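Hypothetical protein TTHA0849 (Thermus thermophilus, PDB 2D4R) is of unknown function but probably binds a lipid or similar hydrophobic ligand, as a putative member of the START domain superfamily. Local coordinates at residues P29-V34 and E132-G137; E35-V40 and T47-V52; V60-E65 and F77-G82. One frame throughout, in Å; residues are numbered along the deposited sequence.

In the fold
All three contacts belong to one helix-grip fold, in which an antiparallel sheet wraps round the long helix 120-144. Contacts 2 and 3 are neighbouring hairpins, joined where strands 46-55 and 58-69 lie side by side; their centres are about 9 Å apart. Contact 2 is a regular ladder after a bulge. Contact 3 is interrupted at a corner and patched by a serine. In both, one face is largely buried and the other more exposed, with several charged residues. Contact 1 brings the loop before strand 34-43 to the helix through leucine packing and water bridges. None of its touching residues is fully exposed, and three are buried. It touches contact 2 where Val34 and Leu134 reach Trp51.

Contact 1. Residues P29-V34 and E132-G137; sequences PYLKEV and ESLLKG
Leu31 and Leu134 make the tight part of this contact. Leu31 CD1 lies 3.5 Å from Leu134 CD2, and Leu31 CD2 also packs on that methyl. The two side chains cross obliquely. Leu134 CB points away from the loop, but CG lies anti to the carbonyl carbon (chi1 -79°) and CD2 is carried back to Leu31. Gly137 gives a second close point: its CA is 3.2 Å from Tyr30 O, where a side chain would collide with that carbonyl. Cutting Leu31 back to an alanine is likely to leave Leu134 CD2 without its nearest loop partner and open a gap beside the helix.

The other side is looser and polar. Glu33 OE1 is 3.5 Å from Ser133 OG, whose hydrogen bond goes to Asn130 O in the preceding helical turn. One water joins Tyr30 O, Lys32 N and Ser133 O. A second takes the N-H of Glu33 at 2.7 Å and donates to Ser133 OG. The type I turn Leu31-Val34 leads into strand 34-43. On the helix side, Leu134 packs on Leu104 and Trp91 of the sheet, while the Tyr30 ring runs along helix 120-144 to Glu140, Arg141 and Ala144.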
loop_
_atom_site.group_PDB
_atom_site.type_symbol
_atom_site.label_atom_id
_atom_site.label_comp_id
_atom_site.label_asym_id
_atom_site.label_seq_id
_atom_site.Cartn_x
_atom_site.Cartn_y
_atom_site.Cartn_z
ATOM N N PRO A 29 10.460 0.624 6.637
ATOM C CA PRO A 29 11.358 1.766 6.877
ATOM C C PRO A 29 11.399 2.832 5.784
ATOM O O PRO A 29 11.839 3.938 6.029
ATOM C CB PRO A 29 12.723 1.115 7.102
ATOM C CG PRO A 29 12.399 -0.279 7.546
ATOM C CD PRO A 29 11.175 -0.660 6.761
ATOM N N TYR A 30 10.945 2.497 4.582
ATOM C CA TYR A 30 10.976 3.437 3.459
ATOM C C TYR A 30 9.611 4.078 3.210
ATOM O O TYR A 30 9.445 4.857 2.265
ATOM C CB TYR A 30 11.450 2.728 2.185
ATOM C CG TYR A 30 12.842 2.148 2.313
ATOM C CD1 TYR A 30 13.052 0.890 2.902
ATOM C CD2 TYR A 30 13.957 2.870 1.880
ATOM C CE1 TYR A 30 14.344 0.374 3.054
ATOM C CE2 TYR A 30 15.248 2.363 2.030
ATOM C CZ TYR A 30 15.430 1.117 2.616
ATOM O OH TYR A 30 16.700 0.627 2.762
ATOM N N LEU A 31 8.636 3.741 4.057
ATOM C CA LEU A 31 7.307 4.351 4.012
ATOM C C LEU A 31 7.190 5.458 5.070
ATOM O O LEU A 31 6.893 5.209 6.243
ATOM C CB LEU A 31 6.237 3.280 4.243
ATOM C CG LEU A 31 6.390 1.988 3.425
ATOM C CD1 LEU A 31 5.217 1.090 3.678
ATOM C CD2 LEU A 31 6.484 2.291 1.943
ATOM N N LYS A 32 7.433 6.689 4.646
ATOM C CA LYS A 32 7.639 7.773 5.589
ATOM C C LYS A 32 6.355 8.170 6.292
ATOM O O LYS A 32 6.393 8.763 7.356
ATOM C CB LYS A 32 8.238 8.980 4.869
ATOM C CG LYS A 32 9.603 8.701 4.260
ATOM C CD LYS A 32 10.661 8.436 5.336
ATOM C CE LYS A 32 11.072 6.962 5.399
ATOM N NZ LYS A 32 12.110 6.754 6.453
ATOM N N GLU A 33 5.214 7.841 5.700
ATOM C CA GLU A 33 3.933 8.216 6.282
ATOM C C GLU A 33 3.395 7.104 7.175
ATOM O O GLU A 33 2.338 7.250 7.800
ATOM C CB GLU A 33 2.923 8.522 5.173
ATOM C CG GLU A 33 3.479 9.334 4.024
ATOM C CD GLU A 33 2.404 10.093 3.276
ATOM O OE1 GLU A 33 1.336 9.500 3.014
ATOM O OE2 GLU A 33 2.625 11.281 2.955
ATOM N N VAL A 34 4.123 5.990 7.220
ATOM C CA VAL A 34 3.756 4.862 8.065
ATOM C C VAL A 34 4.604 4.862 9.322
ATOM O O VAL A 34 5.832 4.903 9.247
ATOM C CB VAL A 34 3.962 3.522 7.337
ATOM C CG1 VAL A 34 3.856 2.374 8.316
ATOM C CG2 VAL A 34 2.920 3.369 6.246
ATOM N N GLU A 132 0.845 7.183 -3.630
ATOM C CA GLU A 132 2.001 7.628 -4.403
ATOM C C GLU A 132 3.283 7.438 -3.590
ATOM O O GLU A 132 4.316 7.015 -4.124
ATOM C CB GLU A 132 1.845 9.101 -4.784
ATOM C CG GLU A 132 1.002 9.344 -6.022
ATOM C CD GLU A 132 0.708 10.818 -6.237
ATOM O OE1 GLU A 132 -0.174 11.134 -7.060
ATOM O OE2 GLU A 132 1.357 11.661 -5.578
ATOM N N SER A 133 3.204 7.737 -2.294
ATOM C CA SER A 133 4.357 7.611 -1.402
ATOM C C SER A 133 4.665 6.160 -1.059
ATOM O O SER A 133 5.822 5.796 -0.866
ATOM C CB SER A 133 4.121 8.379 -0.103
ATOM O OG SER A 133 3.232 7.669 0.740
ATOM N N LEU A 134 3.631 5.330 -0.971
ATOM C CA LEU A 134 3.865 3.913 -0.736
ATOM C C LEU A 134 4.700 3.364 -1.880
ATOM O O LEU A 134 5.525 2.477 -1.684
ATOM C CB LEU A 134 2.537 3.141 -0.613
ATOM C CG LEU A 134 1.795 3.222 0.734
ATOM C CD1 LEU A 134 0.618 2.267 0.741
ATOM C CD2 LEU A 134 2.736 2.869 1.876
ATOM N N LEU A 135 4.505 3.919 -3.071
ATOM C CA LEU A 135 5.201 3.429 -4.261
ATOM C C LEU A 135 6.601 4.017 -4.428
ATOM O O LEU A 135 7.508 3.354 -4.923
ATOM C CB LEU A 135 4.388 3.737 -5.513
ATOM C CG LEU A 135 3.111 2.946 -5.752
ATOM C CD1 LEU A 135 2.685 3.170 -7.201
ATOM C CD2 LEU A 135 3.343 1.476 -5.488
ATOM N N LYS A 136 6.771 5.269 -4.028
ATOM C CA LYS A 136 8.085 5.889 -4.062
ATOM C C LYS A 136 8.955 5.244 -2.985
ATOM O O LYS A 136 10.161 5.091 -3.154
ATOM C CB LYS A 136 7.954 7.401 -3.825
ATOM C CG LYS A 136 9.253 8.178 -3.951
ATOM C CD LYS A 136 9.957 8.295 -2.602
ATOM C CE LYS A 136 11.140 9.231 -2.703
ATOM N NZ LYS A 136 10.741 10.504 -3.359
ATOM N N GLY A 137 8.326 4.858 -1.879
ATOM C CA GLY A 137 9.033 4.128 -0.848
ATOM C C GLY A 137 9.445 2.737 -1.306
ATOM O O GLY A 137 10.481 2.231 -0.884
HETATM O O HOH W 1 7.262 6.974 1.462
HETATM O O HOH W 2 5.097 6.794 3.218
#

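Contact 2. Residues E35-V40 and T47-V52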
loop_
_atom_site.group_PDB
_atom_site.type_symbol
_atom_site.label_atom_id
_atom_site.label_comp_id
_atom_site.label_asym_id
_atom_site.label_seq_id
_atom_site.Cartn_x
_atom_site.Cartn_y
_atom_site.Cartn_z
ATOM N N GLU A 35 3.935 4.808 10.471
ATOM C CA GLU A 35 4.595 4.827 11.769
ATOM C C GLU A 35 4.892 3.409 12.250
ATOM O O GLU A 35 5.944 3.146 12.826
ATOM C CB GLU A 35 3.703 5.529 12.789
ATOM C CG GLU A 35 4.214 5.431 14.213
ATOM C CD GLU A 35 3.103 5.448 15.248
ATOM O OE1 GLU A 35 2.685 6.553 15.657
ATOM O OE2 GLU A 35 2.648 4.356 15.655
ATOM N N SER A 36 3.950 2.499 12.025
ATOM C CA SER A 36 4.128 1.103 12.409
ATOM C C SER A 36 3.433 0.157 11.426
ATOM O O SER A 36 2.294 0.380 11.026
ATOM C CB SER A 36 3.601 0.856 13.830
ATOM O OG SER A 36 2.203 1.010 13.908
ATOM N N LEU A 37 4.135 -0.897 11.034
ATOM C CA LEU A 37 3.552 -1.913 10.178
ATOM C C LEU A 37 4.048 -3.277 10.646
ATOM O O LEU A 37 5.211 -3.627 10.460
ATOM C CB LEU A 37 3.950 -1.663 8.718
ATOM C CG LEU A 37 3.069 -2.263 7.618
ATOM C CD1 LEU A 37 3.729 -2.055 6.245
ATOM C CD2 LEU A 37 2.853 -3.741 7.888
ATOM N N GLU A 38 3.156 -4.039 11.266
ATOM C CA GLU A 38 3.521 -5.340 11.806
ATOM C C GLU A 38 2.718 -6.483 11.181
ATOM O O GLU A 38 1.487 -6.480 11.192
ATOM C CB GLU A 38 3.359 -5.344 13.338
ATOM C CG GLU A 38 2.354 -4.329 13.890
ATOM C CD GLU A 38 2.467 -4.116 15.407
ATOM O OE1 GLU A 38 1.477 -3.653 16.018
ATOM O OE2 GLU A 38 3.541 -4.400 15.987
ATOM N N VAL A 39 3.427 -7.464 10.629
ATOM C CA VAL A 39 2.781 -8.669 10.120
ATOM C C VAL A 39 2.318 -9.524 11.297
ATOM O O VAL A 39 3.141 -10.036 12.058
ATOM C CB VAL A 39 3.737 -9.508 9.236
ATOM C CG1 VAL A 39 3.095 -10.868 8.931
ATOM C CG2 VAL A 39 4.045 -8.768 7.937
ATOM N N VAL A 40 1.004 -9.673 11.454
ATOM C CA VAL A 40 0.469 -10.404 12.593
ATOM C C VAL A 40 0.237 -11.891 12.303
ATOM O O VAL A 40 0.279 -12.715 13.215
ATOM C CB VAL A 40 -0.864 -9.802 13.100
ATOM C CG1 VAL A 40 -0.634 -8.425 13.663
ATOM C CG2 VAL A 40 -1.885 -9.765 11.988
ATOM N N THR A 47 -1.198 -12.864 4.148
ATOM C CA THR A 47 -0.784 -12.416 5.468
ATOM C C THR A 47 -1.861 -11.534 6.043
ATOM O O THR A 47 -2.797 -11.142 5.342
ATOM C CB THR A 47 0.528 -11.594 5.444
ATOM O OG1 THR A 47 0.399 -10.509 4.522
ATOM C CG2 THR A 47 1.717 -12.468 5.065
ATOM N N ARG A 48 -1.726 -11.237 7.333
ATOM C CA ARG A 48 -2.508 -10.201 7.985
ATOM C C ARG A 48 -1.527 -9.239 8.643
ATOM O O ARG A 48 -0.532 -9.662 9.240
ATOM C CB ARG A 48 -3.462 -10.807 9.035
ATOM C CG ARG A 48 -4.468 -9.784 9.587
ATOM C CD ARG A 48 -5.444 -10.370 10.631
ATOM N NE ARG A 48 -6.395 -11.289 10.017
ATOM C CZ ARG A 48 -6.284 -12.612 10.064
ATOM N NH1 ARG A 48 -5.267 -13.163 10.711
ATOM N NH2 ARG A 48 -7.168 -13.381 9.440
ATOM N N SER A 49 -1.793 -7.945 8.529
ATOM C CA SER A 49 -0.859 -6.955 9.037
ATOM C C SER A 49 -1.579 -5.787 9.707
ATOM O O SER A 49 -2.709 -5.451 9.346
ATOM C CB SER A 49 0.012 -6.440 7.896
ATOM O OG SER A 49 -0.785 -5.837 6.896
ATOM N N ARG A 50 -0.915 -5.178 10.686
ATOM C CA ARG A 50 -1.476 -4.051 11.427
ATOM C C ARG A 50 -0.748 -2.765 11.032
ATOM O O ARG A 50 0.447 -2.628 11.251
ATOM C CB ARG A 50 -1.338 -4.289 12.941
ATOM C CG ARG A 50 -1.829 -3.130 13.824
ATOM C CD ARG A 50 -1.657 -3.424 15.323
ATOM N NE ARG A 50 -1.910 -4.826 15.679
ATOM C CZ ARG A 50 -3.095 -5.318 16.041
ATOM N NH1 ARG A 50 -4.159 -4.528 16.101
ATOM N NH2 ARG A 50 -3.217 -6.606 16.343
ATOM N N TRP A 51 -1.479 -1.833 10.437
ATOM C CA TRP A 51 -0.888 -0.577 9.992
ATOM C C TRP A 51 -1.251 0.567 10.945
ATOM O O TRP A 51 -2.381 0.661 11.436
ATOM C CB TRP A 51 -1.362 -0.229 8.567
ATOM C CG TRP A 51 -0.905 -1.194 7.473
ATOM C CD1 TRP A 51 -1.139 -2.535 7.416
ATOM C CD2 TRP A 51 -0.162 -0.867 6.277
ATOM N NE1 TRP A 51 -0.599 -3.063 6.271
ATOM C CE2 TRP A 51 0.006 -2.065 5.554
ATOM C CE3 TRP A 51 0.375 0.320 5.755
ATOM C CZ2 TRP A 51 0.692 -2.115 4.328
ATOM C CZ3 TRP A 51 1.057 0.271 4.542
ATOM C CH2 TRP A 51 1.207 -0.941 3.843
ATOM N N VAL A 52 -0.278 1.433 11.204
ATOM C CA VAL A 52 -0.563 2.754 11.728
ATOM C C VAL A 52 0.093 3.777 10.828
ATOM O O VAL A 52 1.305 3.765 10.646
ATOM C CB VAL A 52 -0.026 2.948 13.176
ATOM C CG1 VAL A 52 -0.311 4.383 13.637
ATOM C CG2 VAL A 52 -0.670 1.945 14.126
HETATM O O HOH W 3 1.187 -1.538 13.451
#
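A beta hairpin of strands 34-43 and 46-55 forms this contact at one edge of the sheet, and a classic beta bulge opens it. Glu35 and Ser36 both face Val52, whose O accepts two N-H groups: Glu35 N at 2.8 Å and Ser36 N at 3.2 Å, the latter on a lone pair in the carbonyl plane. Ser36 and Val52, within the bulge, and Glu38 and Arg50 after it are hydrogen-bonded pairs. Leu37 with Trp51 and Val39 with Ser49 are non-hydrogen-bonded pairs.

Leu37 lies flat on the indole of Trp51. Its CG sits over the centre of the ring system, and its CD1 is 3.6 Å from the centroid of the six-membered ring, a CH-pi contact. The first torsion of Leu37, with CG opposite the backbone N (chi1 -158°), lays the side chain along its neighbour. Trp51 NE1 donates in the ring plane to Ser49 OG at 2.8 Å, which ties down the indole's rotation. Trp51 also stacks on Trp62 of the next strand.

The face of Ser36, Glu38, Arg50 and Val52 is mixed. Glu38 OE1 approaches the guanidinium edge of Arg50 in a long salt bridge, 3.6 Å to NE, with the two planes nearly perpendicular. A water links Ser36 OG to Arg50 O. This is an edge hairpin of an antiparallel sheet packed on a long helix, as in the helix-grip (Bet v 1-like) fold; Trp51 reaches Leu134 of helix 120-144.

Contact 3. Residues V60-E65 and F77-G82; sequences VRWLEE and FFSPEG
The two strands of the beta hairpin 58-69 and 74-82 pair here, in the antiparallel sheet of the helix-grip fold. Its regular part is the hydrogen-bonded pair Glu65 with Phe78. Glu65 N donates to Phe78 O at 2.8 Å, nearly straight at 171°, and Phe78 N returns a bond to Glu65 O. The chain then turns a corner at Pro80 and Glu81, and the ladder is broken.

Ser79 fills in at the corner. Its OG donates to Leu63 O at 2.6 Å, arriving almost in line with the carbonyl bond. OG reaches this carbonyl because it lies opposite the backbone N (chi1 -179°). Past the turn Leu63 N donates to Glu81 O. Gly82 comes up against Trp62, the two CA atoms 3.8 Å apart; a side chain on Gly82 would strike Trp62 CA and Arg61 O.

On the outer face, Leu63 and Glu81 lie side by side and point the same way. Pro80 CG rests 3.5 Å from Glu65 CG, the ring crossing the extended glutamate at a slant. The carboxylate of Glu65 goes on to a salt bridge with Arg48.

The other face carries Trp62, Glu64 and Phe77. Trp62 meets Tyr87, while Phe77 meets Trp91. The extended chain of Glu64 passes slantwise by Phe77, CD lying 3.6 Å from CD2 of the ring. Its carboxylate is held by the indole: Trp62 NE1 donates to Glu64 OE2 at 3.1 Å, in the plane of the indole, on the anti side of the carboxylate but tilted 29° out of the carboxylate plane.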
loop_
_atom_site.group_PDB
_atom_site.type_symbol
_atom_site.label_atom_id
_atom_site.label_comp_id
_atom_site.label_asym_id
_atom_site.label_seq_id
_atom_site.Cartn_x
_atom_site.Cartn_y
_atom_site.Cartn_z
ATOM N N VAL A 60 -4.043 7.105 11.835
ATOM C CA VAL A 60 -5.109 6.259 11.341
ATOM C C VAL A 60 -4.613 4.819 11.410
ATOM O O VAL A 60 -3.519 4.528 10.948
ATOM C CB VAL A 60 -5.472 6.648 9.893
ATOM C CG1 VAL A 60 -6.517 5.701 9.334
ATOM C CG2 VAL A 60 -6.009 8.078 9.869
ATOM N N ARG A 61 -5.415 3.935 12.005
ATOM C CA ARG A 61 -4.994 2.575 12.326
ATOM C C ARG A 61 -5.940 1.570 11.674
ATOM O O ARG A 61 -7.157 1.715 11.744
ATOM C CB ARG A 61 -5.023 2.350 13.845
ATOM C CG ARG A 61 -4.253 3.358 14.656
ATOM C CD ARG A 61 -4.688 3.334 16.112
ATOM N NE ARG A 61 -5.322 4.595 16.497
ATOM C CZ ARG A 61 -4.857 5.419 17.435
ATOM N NH1 ARG A 61 -3.746 5.115 18.096
ATOM N NH2 ARG A 61 -5.496 6.554 17.701
ATOM N N TRP A 62 -5.385 0.545 11.040
ATOM C CA TRP A 62 -6.231 -0.521 10.539
ATOM C C TRP A 62 -5.506 -1.858 10.491
ATOM O O TRP A 62 -4.271 -1.918 10.511
ATOM C CB TRP A 62 -6.793 -0.161 9.153
ATOM C CG TRP A 62 -5.796 -0.176 8.045
ATOM C CD1 TRP A 62 -5.614 -1.171 7.112
ATOM C CD2 TRP A 62 -4.871 0.865 7.704
ATOM N NE1 TRP A 62 -4.640 -0.806 6.211
ATOM C CE2 TRP A 62 -4.167 0.436 6.547
ATOM C CE3 TRP A 62 -4.566 2.125 8.260
ATOM C CZ2 TRP A 62 -3.186 1.222 5.933
ATOM C CZ3 TRP A 62 -3.590 2.905 7.646
ATOM C CH2 TRP A 62 -2.912 2.449 6.490
ATOM N N LEU A 63 -6.287 -2.930 10.451
ATOM C CA LEU A 63 -5.747 -4.239 10.153
ATOM C C LEU A 63 -6.010 -4.518 8.680
ATOM O O LEU A 63 -7.012 -4.075 8.135
ATOM C CB LEU A 63 -6.402 -5.292 11.050
ATOM C CG LEU A 63 -5.951 -5.161 12.517
ATOM C CD1 LEU A 63 -7.005 -5.722 13.460
ATOM C CD2 LEU A 63 -4.626 -5.889 12.712
ATOM N N GLU A 64 -5.092 -5.229 8.036
ATOM C CA GLU A 64 -5.164 -5.436 6.598
ATOM C C GLU A 64 -4.867 -6.883 6.266
ATOM O O GLU A 64 -3.910 -7.460 6.770
ATOM C CB GLU A 64 -4.164 -4.529 5.876
ATOM C CG GLU A 64 -4.334 -4.498 4.360
ATOM C CD GLU A 64 -3.349 -3.565 3.682
ATOM O OE1 GLU A 64 -2.375 -4.056 3.076
ATOM O OE2 GLU A 64 -3.544 -2.340 3.764
ATOM N N GLU A 65 -5.698 -7.461 5.416
ATOM C CA GLU A 65 -5.455 -8.796 4.907
ATOM C C GLU A 65 -4.994 -8.665 3.455
ATOM O O GLU A 65 -5.664 -8.046 2.625
ATOM C CB GLU A 65 -6.740 -9.653 5.009
ATOM C CG GLU A 65 -7.324 -9.753 6.450
ATOM C CD GLU A 65 -8.422 -10.824 6.639
ATOM O OE1 GLU A 65 -9.157 -11.135 5.678
ATOM O OE2 GLU A 65 -8.555 -11.353 7.766
ATOM N N PHE A 77 -5.791 -6.825 -1.339
ATOM C CA PHE A 77 -5.865 -6.547 0.090
ATOM C C PHE A 77 -7.192 -5.930 0.495
ATOM O O PHE A 77 -7.867 -5.303 -0.316
ATOM C CB PHE A 77 -4.692 -5.641 0.522
ATOM C CG PHE A 77 -4.730 -4.261 -0.068
ATOM C CD1 PHE A 77 -4.231 -4.021 -1.346
ATOM C CD2 PHE A 77 -5.269 -3.202 0.647
ATOM C CE1 PHE A 77 -4.273 -2.751 -1.908
ATOM C CE2 PHE A 77 -5.316 -1.923 0.093
ATOM C CZ PHE A 77 -4.813 -1.703 -1.192
ATOM N N PHE A 78 -7.565 -6.119 1.754
ATOM C CA PHE A 78 -8.851 -5.652 2.251
ATOM C C PHE A 78 -8.696 -5.480 3.760
ATOM O O PHE A 78 -8.025 -6.280 4.398
ATOM C CB PHE A 78 -9.930 -6.705 1.899
ATOM C CG PHE A 78 -11.324 -6.408 2.436
ATOM C CD1 PHE A 78 -12.311 -5.882 1.600
ATOM C CD2 PHE A 78 -11.659 -6.696 3.760
ATOM C CE1 PHE A 78 -13.610 -5.650 2.075
ATOM C CE2 PHE A 78 -12.961 -6.465 4.240
ATOM C CZ PHE A 78 -13.932 -5.943 3.395
ATOM N N SER A 79 -9.289 -4.428 4.322
ATOM C CA SER A 79 -9.284 -4.240 5.773
ATOM C C SER A 79 -10.600 -4.698 6.373
ATOM O O SER A 79 -11.656 -4.150 6.059
ATOM C CB SER A 79 -9.078 -2.771 6.138
ATOM O OG SER A 79 -9.063 -2.640 7.544
ATOM N N PRO A 80 -10.552 -5.710 7.253
ATOM C CA PRO A 80 -11.746 -6.253 7.909
ATOM C C PRO A 80 -12.102 -5.455 9.165
ATOM O O PRO A 80 -13.225 -5.533 9.676
ATOM C CB PRO A 80 -11.340 -7.690 8.249
ATOM C CG PRO A 80 -9.857 -7.812 7.870
ATOM C CD PRO A 80 -9.345 -6.420 7.703
ATOM N N GLU A 81 -11.124 -4.711 9.673
ATOM C CA GLU A 81 -11.353 -3.863 10.829
ATOM C C GLU A 81 -10.314 -2.748 10.958
ATOM O O GLU A 81 -9.195 -2.841 10.436
ATOM C CB GLU A 81 -11.381 -4.706 12.107
ATOM C CG GLU A 81 -10.019 -5.150 12.595
ATOM C CD GLU A 81 -10.077 -6.290 13.613
ATOM O OE1 GLU A 81 -9.981 -6.017 14.830
ATOM O OE2 GLU A 81 -10.209 -7.466 13.199
ATOM N N GLY A 82 -10.702 -1.688 11.659
ATOM C CA GLY A 82 -9.824 -0.553 11.816
ATOM C C GLY A 82 -10.609 0.717 11.657
ATOM O O GLY A 82 -11.815 0.727 11.854
#